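Local coordinates for protein tRNA (cytosine(72)-C(5))-methyltransferase (Pyrococcus horikoshii, PDB 5ZVE) that methylates carbon 5 of cytosine 72 in several tRNAs, using S-adenosyl-L-methionine as the methyl donor, at residues Gly223-Ile228 with Lys248-Val253. Residues are numbered along the deposited sequence; the frame is centred on the assembly and turned at random.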
loop_
_atom_site.group_PDB
_atom_site.type_symbol
_atom_site.label_atom_id
_atom_site.label_comp_id
_atom_site.label_asym_id
_atom_site.label_seq_id
_atom_site.Cartn_x
_atom_site.Cartn_y
_atom_site.Cartn_z
ATOM N N GLY A 223 -17.702 -18.544 7.851
ATOM C CA GLY A 223 -17.333 -17.948 9.122
ATOM C C GLY A 223 -17.745 -16.494 9.252
ATOM O O GLY A 223 -18.701 -16.041 8.619
ATOM N N GLU A 224 -17.031 -15.759 10.097
ATOM C CA GLU A 224 -17.287 -14.335 10.264
ATOM C C GLU A 224 -15.984 -13.594 10.535
ATOM O O GLU A 224 -15.103 -14.096 11.238
ATOM C CB GLU A 224 -18.291 -14.090 11.400
ATOM C CG GLU A 224 -18.441 -12.624 11.813
ATOM C CD GLU A 224 -19.415 -12.424 12.965
ATOM O OE1 GLU A 224 -20.592 -12.094 12.702
ATOM O OE2 GLU A 224 -18.999 -12.581 14.133
ATOM N N ILE A 225 -15.863 -12.406 9.952
ATOM C CA ILE A 225 -14.723 -11.540 10.199
ATOM C C ILE A 225 -15.208 -10.232 10.798
ATOM O O ILE A 225 -16.083 -9.565 10.240
ATOM C CB ILE A 225 -13.934 -11.242 8.916
ATOM C CG1 ILE A 225 -13.562 -12.540 8.197
ATOM C CG2 ILE A 225 -12.696 -10.416 9.237
ATOM C CD1 ILE A 225 -13.039 -12.316 6.784
ATOM N N ILE A 226 -14.649 -9.869 11.943
ATOM C CA ILE A 226 -14.957 -8.590 12.552
ATOM C C ILE A 226 -13.933 -7.564 12.111
ATOM O O ILE A 226 -12.740 -7.728 12.360
ATOM C CB ILE A 226 -14.977 -8.682 14.078
ATOM C CG1 ILE A 226 -16.064 -9.659 14.520
ATOM C CG2 ILE A 226 -15.202 -7.307 14.685
ATOM C CD1 ILE A 226 -15.948 -10.078 15.944
ATOM N N ALA A 227 -14.403 -6.508 11.458
ATOM C CA ALA A 227 -13.509 -5.507 10.893
ATOM C C ALA A 227 -13.717 -4.148 11.537
ATOM O O ALA A 227 -14.807 -3.581 11.487
ATOM C CB ALA A 227 -13.705 -5.415 9.394
ATOM N N ILE A 228 -12.655 -3.627 12.138
ATOM C CA ILE A 228 -12.731 -2.390 12.902
ATOM C C ILE A 228 -12.004 -1.252 12.203
ATOM O O ILE A 228 -10.917 -1.447 11.669
ATOM C CB ILE A 228 -12.122 -2.580 14.305
ATOM C CG1 ILE A 228 -12.828 -3.715 15.045
ATOM C CG2 ILE A 228 -12.162 -1.287 15.100
ATOM C CD1 ILE A 228 -12.176 -4.081 16.343
ATOM N N LYS A 248 -19.397 -11.636 1.795
ATOM C CA LYS A 248 -20.568 -11.784 2.654
ATOM C C LYS A 248 -20.132 -12.207 4.047
ATOM O O LYS A 248 -20.930 -12.674 4.857
ATOM C CB LYS A 248 -21.530 -12.817 2.066
ATOM C CG LYS A 248 -21.975 -12.502 0.650
ATOM C CD LYS A 248 -22.893 -13.581 0.106
ATOM C CE LYS A 248 -23.383 -13.243 -1.291
ATOM N NZ LYS A 248 -24.415 -14.212 -1.750
ATOM N N ASN A 249 -18.846 -12.019 4.306
ATOM C CA ASN A 249 -18.171 -12.670 5.411
ATOM C C ASN A 249 -17.851 -11.729 6.572
ATOM O O ASN A 249 -17.376 -12.155 7.625
ATOM C CB ASN A 249 -16.901 -13.331 4.861
ATOM C CG ASN A 249 -16.340 -14.369 5.785
ATOM O OD1 ASN A 249 -17.054 -14.907 6.630
ATOM N ND2 ASN A 249 -15.077 -14.719 5.584
ATOM N N VAL A 250 -18.120 -10.444 6.374
ATOM C CA VAL A 250 -17.532 -9.412 7.214
ATOM C C VAL A 250 -18.560 -8.593 7.987
ATOM O O VAL A 250 -19.575 -8.164 7.435
ATOM C CB VAL A 250 -16.669 -8.453 6.368
ATOM C CG1 VAL A 250 -16.075 -7.365 7.228
ATOM C CG2 VAL A 250 -15.562 -9.229 5.680
ATOM N N LYS A 251 -18.288 -8.394 9.275
ATOM C CA LYS A 251 -19.073 -7.494 10.111
ATOM C C LYS A 251 -18.274 -6.236 10.437
ATOM O O LYS A 251 -17.232 -6.302 11.093
ATOM C CB LYS A 251 -19.512 -8.191 11.399
ATOM C CG LYS A 251 -20.202 -7.271 12.399
ATOM C CD LYS A 251 -21.490 -6.687 11.832
ATOM C CE LYS A 251 -22.386 -6.126 12.929
ATOM N NZ LYS A 251 -21.636 -5.262 13.878
ATOM N N LEU A 252 -18.765 -5.095 9.966
ATOM C CA LEU A 252 -18.108 -3.816 10.207
ATOM C C LEU A 252 -18.530 -3.196 11.530
ATOM O O LEU A 252 -19.716 -3.106 11.837
ATOM C CB LEU A 252 -18.407 -2.834 9.073
ATOM C CG LEU A 252 -17.399 -2.699 7.930
ATOM C CD1 LEU A 252 -17.007 -4.045 7.407
ATOM C CD2 LEU A 252 -18.001 -1.874 6.815
ATOM N N VAL A 253 -17.546 -2.767 12.311
ATOM C CA VAL A 253 -17.817 -2.001 13.517
ATOM C C VAL A 253 -16.910 -0.769 13.542
ATOM O O VAL A 253 -15.692 -0.862 13.365
ATOM C CB VAL A 253 -17.649 -2.859 14.801
ATOM C CG1 VAL A 253 -18.693 -3.961 14.850
ATOM C CG2 VAL A 253 -16.261 -3.443 14.899
#
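I225 O accepts a hydrogen bond from K251 N at 2.7 Å, nearly straight at 172° at the hydrogen, and also a CA-H...O contact from V250 CA. This is one step in the parallel pairing of strands 225-229 and 250-254, which helix 232-245 joins into a beta-alpha-beta unit of the Rossmann-like methyltransferase domain. I225 N donates to N249 O at 2.8 Å; A227 then bonds K251 O through its N and V253 N through its O, so the bonds from strand 225-229 come from alternate residues, I225 and A227.

Side chains of I225, A227, V250 and L252 share one sheet face. A227 CB lies 3.8 Å from V250 CG1 and 4.1 Å from L252 CD1. V250 CG2, beside its own backbone N, instead reaches I225 CD1 at 4.1 Å. Helix 210-218 packs on I225 and V250, while M238 of helix 232-245 meets A227 and L252.

On the other face, beside K251, I226 CG2 meets V253 CG2 at 4.0 Å. I228 precedes D229, which binds S-adenosyl-L-methionine, so this end of the pairing leads into the cofactor site. With V253 CG1 anti to the carbonyl carbon (chi1 -65°), CG2 falls between the backbone N and that carbon and presses tightly on I228 CG1, 3.4 Å away.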